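Protein FimX (Pseudomonas aeruginosa PAO1, PDB 3HV8) binds the ligand C2E in its EAL domain, whose fold is built on the plan of a beta/alpha barrel. Local coordinates at residues A[33-38]-A[89-94]; A[52-57]-A[108-113]. All blocks are in the same frame, centred on the assembly; numbering follows the deposited sequence.

In the fold
The two contacts share one curved sheet and one ligand, with centres about 9 Å apart. Contact 1 sets strand 33-38 against helix segment 89-94 on the outer side of the sheet, whereas contact 2 joins strand segment 52-57 to strand 108-110 beside C2E. Antiparallel pairing of strands 33-42 and 49-58 connects them: Leu36 N is 2.8 Å from Leu54 O, and Arg34 N is likewise 2.8 Å from Arg56 O, both probable hydrogen bonds. Along the chain the segments alternate, helix 80-96 leading into strand 105-110. C2E spans both contacts, with Gln38 at one guanine and Leu55 and His110 at the other, while Arg56 holds a phosphate between them.

Contact 1: A[33-38]-A[89-94]; sequences FRLLFQ and LNSIKL. With C2E (9,9'-[(2R,3R,3aS,5S,7aR,9R,10R,10aS,12S,14aR)-3,5,10,12-tetrahydroxy-5,12-dioxidooctahydro-2H,7H-difuro[3,2-d:3',2'-j][1,3,7,9,2,8]tetraoxadiphosphacyclododecine-2,9-diyl]bis(2-amino-1,9-dihydro-6H-purin-6-one)), chain B.
Leu35 and Phe37 meet Asn90, Ser91 and Leu94 where a helix of the EAL domain, a beta/alpha barrel-like fold, packs against the outside of its sheet. The axes of the two segments approach to 10.2 Å and cross at -55°, a gap that long branched leucines and a flat aromatic ring are well shaped to bridge. Leu35 points toward the helix, and its side chain crosses that of Asn90 at about a right angle, with Leu35 CD1 3.9 Å from Asn90 CB and equally near Ser91 OG. The small serine suits this place, because its hydroxyl folds back to bond Val87 O one turn earlier and presents little bulk to the leucine. Two residues along, Phe37 meets Leu94 edge-on: Leu94 CD1 lies near the plane of the ring, 3.6 Å from Phe37 CZ, so the methyl abuts the rim rather than a face. Met259 also packs on Phe37. Gln38 serves the ligand instead. Its CG is anti to the backbone N (chi1 -177°), and the extended chain carries the amide to one guanine of C2E, whose N7 accepts a 3.1 Å bond from Gln38 NE2 at an N-H...N angle of 161°; Gln38 NE2 also donates to Gln253 O.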
# COMPACT_ATOMS: atom_id res chain seq x y z
N PHE A 33 -2.54 14.99 -11.33
CA PHE A 33 -2.43 13.58 -10.93
C PHE A 33 -3.83 13.06 -10.71
O PHE A 33 -4.79 13.84 -10.50
CB PHE A 33 -1.64 13.42 -9.63
CG PHE A 33 -0.18 13.76 -9.73
CD1 PHE A 33 0.74 12.81 -10.15
CD2 PHE A 33 0.28 15.03 -9.39
CE1 PHE A 33 2.08 13.11 -10.22
CE2 PHE A 33 1.62 15.34 -9.47
CZ PHE A 33 2.53 14.36 -9.89
N ARG A 34 -3.98 11.75 -10.71
CA ARG A 34 -5.26 11.14 -10.41
C ARG A 34 -5.03 9.97 -9.46
O ARG A 34 -4.09 9.19 -9.65
CB ARG A 34 -5.92 10.67 -11.69
CG ARG A 34 -7.21 9.88 -11.47
CD ARG A 34 -7.89 9.58 -12.80
NE ARG A 34 -8.24 10.82 -13.50
CZ ARG A 34 -8.34 10.93 -14.82
NH1 ARG A 34 -8.66 12.11 -15.35
NH2 ARG A 34 -8.12 9.89 -15.60
N LEU A 35 -5.88 9.84 -8.45
CA LEU A 35 -5.87 8.65 -7.60
C LEU A 35 -6.85 7.60 -8.12
O LEU A 35 -8.01 7.91 -8.44
CB LEU A 35 -6.23 9.01 -6.16
CG LEU A 35 -5.31 10.02 -5.49
CD1 LEU A 35 -5.72 10.27 -4.05
CD2 LEU A 35 -3.86 9.55 -5.56
N LEU A 36 -6.38 6.35 -8.19
CA LEU A 36 -7.25 5.21 -8.42
C LEU A 36 -7.31 4.38 -7.13
O LEU A 36 -6.43 4.50 -6.26
CB LEU A 36 -6.72 4.35 -9.56
CG LEU A 36 -6.39 5.08 -10.87
CD1 LEU A 36 -5.86 4.06 -11.89
CD2 LEU A 36 -7.63 5.81 -11.40
N PHE A 37 -8.33 3.54 -7.04
CA PHE A 37 -8.65 2.79 -5.83
C PHE A 37 -8.89 1.35 -6.20
O PHE A 37 -9.67 1.07 -7.11
CB PHE A 37 -9.88 3.40 -5.18
CG PHE A 37 -9.72 4.86 -4.87
CD1 PHE A 37 -9.13 5.27 -3.69
CD2 PHE A 37 -10.13 5.82 -5.78
CE1 PHE A 37 -8.94 6.61 -3.41
CE2 PHE A 37 -9.96 7.16 -5.51
CZ PHE A 37 -9.36 7.56 -4.32
N GLN A 38 -8.21 0.43 -5.53
CA GLN A 38 -8.43 -0.99 -5.78
C GLN A 38 -8.83 -1.68 -4.49
O GLN A 38 -8.08 -1.69 -3.52
CB GLN A 38 -7.18 -1.65 -6.38
CG GLN A 38 -7.43 -3.12 -6.72
CD GLN A 38 -6.27 -3.79 -7.41
OE1 GLN A 38 -5.12 -3.34 -7.33
NE2 GLN A 38 -6.56 -4.88 -8.12
N LEU A 89 -2.42 13.93 1.19
CA LEU A 89 -3.37 15.02 1.40
C LEU A 89 -4.70 14.72 0.73
O LEU A 89 -5.79 14.92 1.31
CB LEU A 89 -2.79 16.32 0.86
CG LEU A 89 -3.59 17.56 1.19
CD1 LEU A 89 -3.46 17.82 2.69
CD2 LEU A 89 -3.08 18.74 0.38
N ASN A 90 -4.64 14.22 -0.49
CA ASN A 90 -5.84 13.92 -1.24
C ASN A 90 -6.55 12.66 -0.77
O ASN A 90 -7.77 12.58 -0.79
CB ASN A 90 -5.54 13.90 -2.73
CG ASN A 90 -5.40 15.29 -3.27
OD1 ASN A 90 -4.28 15.79 -3.49
ND2 ASN A 90 -6.53 15.97 -3.41
N SER A 91 -5.78 11.70 -0.29
CA SER A 91 -6.39 10.50 0.28
C SER A 91 -7.19 10.88 1.51
O SER A 91 -8.33 10.43 1.68
CB SER A 91 -5.31 9.49 0.65
OG SER A 91 -4.74 8.96 -0.53
N ILE A 92 -6.60 11.71 2.37
CA ILE A 92 -7.26 12.18 3.59
C ILE A 92 -8.57 12.87 3.25
O ILE A 92 -9.60 12.65 3.88
CB ILE A 92 -6.35 13.16 4.38
CG1 ILE A 92 -5.24 12.39 5.09
CG2 ILE A 92 -7.19 13.98 5.37
CD1 ILE A 92 -4.13 13.25 5.65
N LYS A 93 -8.53 13.71 2.22
CA LYS A 93 -9.71 14.44 1.78
C LYS A 93 -10.82 13.53 1.22
O LYS A 93 -11.94 13.55 1.73
CB LYS A 93 -9.33 15.49 0.74
CG LYS A 93 -10.47 16.41 0.34
CD LYS A 93 -10.00 17.50 -0.59
CE LYS A 93 -11.16 18.38 -1.03
NZ LYS A 93 -12.28 17.57 -1.57
N LEU A 94 -10.50 12.76 0.18
CA LEU A 94 -11.46 11.87 -0.47
C LEU A 94 -12.04 10.89 0.53
O LEU A 94 -13.20 10.48 0.43
CB LEU A 94 -10.82 11.09 -1.62
CG LEU A 94 -10.83 11.77 -2.99
CD1 LEU A 94 -9.87 11.06 -3.94
CD2 LEU A 94 -12.24 11.80 -3.56
P1 C2E B . 2.75 -2.32 -6.23
O2P C2E B . 2.85 -3.14 -4.86
O1P C2E B . 3.37 -3.18 -7.27
O5' C2E B . 1.26 -2.11 -6.76
C5' C2E B . 0.64 -3.21 -7.46
C4' C2E B . 0.73 -3.10 -8.99
O4' C2E B . 0.01 -4.21 -9.58
C3' C2E B . -0.06 -1.85 -9.37
O3' C2E B . 0.57 -1.21 -10.48
C2' C2E B . -1.47 -2.39 -9.71
O2' C2E B . -2.17 -1.60 -10.66
C1' C2E B . -1.13 -3.76 -10.30
N9 C2E B . -2.18 -4.75 -10.18
C8 C2E B . -3.27 -4.72 -9.34
N7 C2E B . -3.90 -5.88 -9.39
C5 C2E B . -3.25 -6.69 -10.28
C6 C2E B . -3.46 -8.01 -10.73
O6 C2E B . -4.37 -8.72 -10.31
N1 C2E B . -2.61 -8.48 -11.65
C2 C2E B . -1.57 -7.73 -12.13
N2 C2E B . -0.74 -8.28 -13.06
N3 C2E B . -1.36 -6.50 -11.71
C4 C2E B . -2.17 -5.97 -10.79
P11 C2E B . 0.74 0.39 -10.40
O21 C2E B . 1.38 0.88 -11.75
O11 C2E B . -0.54 1.04 -10.04
O5A C2E B . 1.73 0.62 -9.18
C5A C2E B . 3.06 0.10 -9.26
C4A C2E B . 3.90 0.57 -8.07
O4A C2E B . 3.97 2.00 -8.09
C3A C2E B . 3.31 0.22 -6.70
O3A C2E B . 3.70 -1.07 -6.25
C2A C2E B . 4.02 1.26 -5.82
O2A C2E B . 5.38 0.87 -5.59
C1A C2E B . 4.07 2.47 -6.76
N91 C2E B . 2.92 3.33 -6.48
C81 C2E B . 1.67 3.29 -7.03
N71 C2E B . 0.95 4.24 -6.50
C51 C2E B . 1.72 4.97 -5.64
C61 C2E B . 1.52 6.10 -4.82
O61 C2E B . 0.42 6.64 -4.67
N11 C2E B . 2.61 6.52 -4.12
C21 C2E B . 3.82 5.90 -4.18
N21 C2E B . 4.85 6.36 -3.40
N31 C2E B . 4.02 4.84 -4.91
C41 C2E B . 2.99 4.38 -5.64

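Contact 2: A[52-57]-A[108-113]. With C2E (9,9'-[(2R,3R,3aS,5S,7aR,9R,10R,10aS,12S,14aR)-3,5,10,12-tetrahydroxy-5,12-dioxidooctahydro-2H,7H-difuro[3,2-d:3',2'-j][1,3,7,9,2,8]tetraoxadiphosphacyclododecine-2,9-diyl]bis(2-amino-1,9-dihydro-6H-purin-6-one)), chain B.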
# COMPACT_ATOMS: atom_id res chain seq x y z
N GLU A 52 -6.83 0.12 -1.70
CA GLU A 52 -5.49 0.62 -1.95
C GLU A 52 -5.55 1.80 -2.90
O GLU A 52 -6.26 1.76 -3.91
CB GLU A 52 -4.61 -0.47 -2.55
CG GLU A 52 -3.18 -0.03 -2.79
CD GLU A 52 -2.34 -1.10 -3.43
OE1 GLU A 52 -2.90 -2.10 -3.94
OE2 GLU A 52 -1.10 -0.97 -3.39
N VAL A 53 -4.81 2.84 -2.56
CA VAL A 53 -4.66 4.02 -3.41
C VAL A 53 -3.46 3.83 -4.36
O VAL A 53 -2.37 3.44 -3.94
CB VAL A 53 -4.43 5.27 -2.55
CG1 VAL A 53 -4.18 6.49 -3.41
CG2 VAL A 53 -5.64 5.50 -1.61
N LEU A 54 -3.69 4.07 -5.65
CA LEU A 54 -2.65 3.96 -6.67
C LEU A 54 -2.61 5.24 -7.48
O LEU A 54 -3.65 5.79 -7.87
CB LEU A 54 -2.91 2.77 -7.59
CG LEU A 54 -2.89 1.41 -6.88
CD1 LEU A 54 -3.52 0.32 -7.73
CD2 LEU A 54 -1.47 1.01 -6.47
N LEU A 55 -1.40 5.73 -7.74
CA LEU A 55 -1.21 7.05 -8.35
C LEU A 55 -1.02 7.01 -9.87
O LEU A 55 -0.30 6.16 -10.38
CB LEU A 55 0.04 7.69 -7.75
CG LEU A 55 0.36 9.09 -8.29
CD1 LEU A 55 -0.75 10.07 -7.92
CD2 LEU A 55 1.69 9.55 -7.74
N ARG A 56 -1.65 7.93 -10.58
CA ARG A 56 -1.36 8.11 -11.99
C ARG A 56 -1.02 9.57 -12.23
O ARG A 56 -1.67 10.46 -11.68
CB ARG A 56 -2.55 7.73 -12.87
CG ARG A 56 -3.03 6.30 -12.70
CD ARG A 56 -1.98 5.32 -13.23
NE ARG A 56 -2.41 3.93 -13.12
CZ ARG A 56 -2.04 3.10 -12.15
NH1 ARG A 56 -1.26 3.54 -11.16
NH2 ARG A 56 -2.48 1.84 -12.14
N LEU A 57 0.00 9.83 -13.02
CA LEU A 57 0.28 11.19 -13.49
C LEU A 57 -0.64 11.47 -14.68
O LEU A 57 -0.90 10.58 -15.48
CB LEU A 57 1.75 11.30 -13.88
CG LEU A 57 2.17 12.48 -14.76
CD1 LEU A 57 2.10 13.78 -13.98
CD2 LEU A 57 3.60 12.26 -15.28
N PHE A 108 -5.18 2.26 2.01
CA PHE A 108 -3.78 1.84 2.03
C PHE A 108 -3.01 2.74 1.09
O PHE A 108 -3.31 2.81 -0.11
CB PHE A 108 -3.66 0.38 1.57
CG PHE A 108 -4.16 -0.63 2.57
CD1 PHE A 108 -3.27 -1.50 3.19
CD2 PHE A 108 -5.51 -0.72 2.88
CE1 PHE A 108 -3.71 -2.44 4.12
CE2 PHE A 108 -5.95 -1.66 3.81
CZ PHE A 108 -5.04 -2.52 4.42
N VAL A 109 -2.03 3.47 1.64
CA VAL A 109 -1.34 4.52 0.90
C VAL A 109 0.15 4.24 0.89
O VAL A 109 0.77 4.05 1.94
CB VAL A 109 -1.60 5.90 1.54
CG1 VAL A 109 -0.78 7.00 0.86
CG2 VAL A 109 -3.09 6.22 1.52
N HIS A 110 0.75 4.21 -0.30
CA HIS A 110 2.17 3.96 -0.46
C HIS A 110 3.03 5.12 0.04
O HIS A 110 2.65 6.29 -0.09
CB HIS A 110 2.50 3.75 -1.93
CG HIS A 110 2.00 2.46 -2.50
ND1 HIS A 110 2.62 1.25 -2.24
CD2 HIS A 110 0.97 2.19 -3.33
CE1 HIS A 110 1.98 0.29 -2.89
NE2 HIS A 110 0.97 0.84 -3.55
N LEU A 111 4.20 4.77 0.59
CA LEU A 111 5.25 5.75 0.88
C LEU A 111 6.51 5.40 0.10
O LEU A 111 6.95 4.23 0.10
CB LEU A 111 5.57 5.77 2.37
CG LEU A 111 4.45 6.29 3.26
CD1 LEU A 111 4.92 6.20 4.72
CD2 LEU A 111 4.01 7.72 2.89
N SER A 112 7.11 6.39 -0.55
CA SER A 112 8.42 6.18 -1.17
C SER A 112 9.52 6.15 -0.11
O SER A 112 9.32 6.57 1.04
CB SER A 112 8.73 7.30 -2.17
OG SER A 112 8.97 8.51 -1.47
N SER A 113 10.70 5.66 -0.49
CA SER A 113 11.82 5.64 0.44
C SER A 113 12.21 7.05 0.88
O SER A 113 12.71 7.24 1.99
CB SER A 113 13.03 4.93 -0.18
OG SER A 113 13.53 5.67 -1.28
P1 C2E B . 2.75 -2.32 -6.23
O2P C2E B . 2.85 -3.14 -4.86
O1P C2E B . 3.37 -3.18 -7.27
O5' C2E B . 1.26 -2.11 -6.76
C5' C2E B . 0.64 -3.21 -7.46
C4' C2E B . 0.73 -3.10 -8.99
O4' C2E B . 0.01 -4.21 -9.58
C3' C2E B . -0.06 -1.85 -9.37
O3' C2E B . 0.57 -1.21 -10.48
C2' C2E B . -1.47 -2.39 -9.71
O2' C2E B . -2.17 -1.60 -10.66
C1' C2E B . -1.13 -3.76 -10.30
N9 C2E B . -2.18 -4.75 -10.18
C8 C2E B . -3.27 -4.72 -9.34
N7 C2E B . -3.90 -5.88 -9.39
C5 C2E B . -3.25 -6.69 -10.28
C6 C2E B . -3.46 -8.01 -10.73
O6 C2E B . -4.37 -8.72 -10.31
N1 C2E B . -2.61 -8.48 -11.65
C2 C2E B . -1.57 -7.73 -12.13
N2 C2E B . -0.74 -8.28 -13.06
N3 C2E B . -1.36 -6.50 -11.71
C4 C2E B . -2.17 -5.97 -10.79
P11 C2E B . 0.74 0.39 -10.40
O21 C2E B . 1.38 0.88 -11.75
O11 C2E B . -0.54 1.04 -10.04
O5A C2E B . 1.73 0.62 -9.18
C5A C2E B . 3.06 0.10 -9.26
C4A C2E B . 3.90 0.57 -8.07
O4A C2E B . 3.97 2.00 -8.09
C3A C2E B . 3.31 0.22 -6.70
O3A C2E B . 3.70 -1.07 -6.25
C2A C2E B . 4.02 1.26 -5.82
O2A C2E B . 5.38 0.87 -5.59
C1A C2E B . 4.07 2.47 -6.76
N91 C2E B . 2.92 3.33 -6.48
C81 C2E B . 1.67 3.29 -7.03
N71 C2E B . 0.95 4.24 -6.50
C51 C2E B . 1.72 4.97 -5.64
C61 C2E B . 1.52 6.10 -4.82
O61 C2E B . 0.42 6.64 -4.67
N11 C2E B . 2.61 6.52 -4.12
C21 C2E B . 3.82 5.90 -4.18
N21 C2E B . 4.85 6.36 -3.40
N31 C2E B . 4.02 4.84 -4.91
C41 C2E B . 2.99 4.38 -5.64
O HOH W 1 -0.75 5.16 -2.55
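His110 reaches from one strand to Glu52 on its neighbour, the two strands being parallel members of the barrel-like sheet of the EAL domain. Glu52 pairs with Phe108 in parallel register, and Val53 N donates to Phe108 O over 2.9 Å in a nearly straight bond; Phe108 also has a backbone bond to Tyr51. His110 CB rests on one guanine of C2E, 3.4 Å from C21 of the base, and CG stays over the same base near C41. Chi1 of -71° sets CG anti to the carbonyl carbon and turns the ring so that one face meets the ligand while its NE2 end reaches Glu52 and Leu54 of strand 49-58. CD2 passes 3.6 Å from Val53 O at the ring edge, while the sugar carbon C2A of C2E sits over the ring centre, 3.7 Å above its plane. At the tip, NE2 touches Leu54 CD2 at the edge and lies 2.8 Å from Glu52 OE2. That hydrogen bond is weak, bent to 124° with ring and carboxylate planes 43° apart, and Gln142 shares the oxygen; OE1 is held by Lys193 and Gln248. A long, extended glutamate suits this spot because it can span to several partners. Backbone groups complete the grip: Leu55 N gives a 3.0 Å bond to N71 of C2E, and a water donates to Val53 O and C2E O61 while accepting from His110 N. Arg56 brings NH1 and NH2 to phosphate oxygen O11, NH1 at 2.8 Å, a fork natural to a guanidinium. Val53 and Val109 lie side by side, packing on Ser91 and Val87 of helix 80-96, the helix in the beta-alpha-beta crossover between these strands, while beyond strand 105-110, strand 139-144 sends Gln142 against Phe108 and His110.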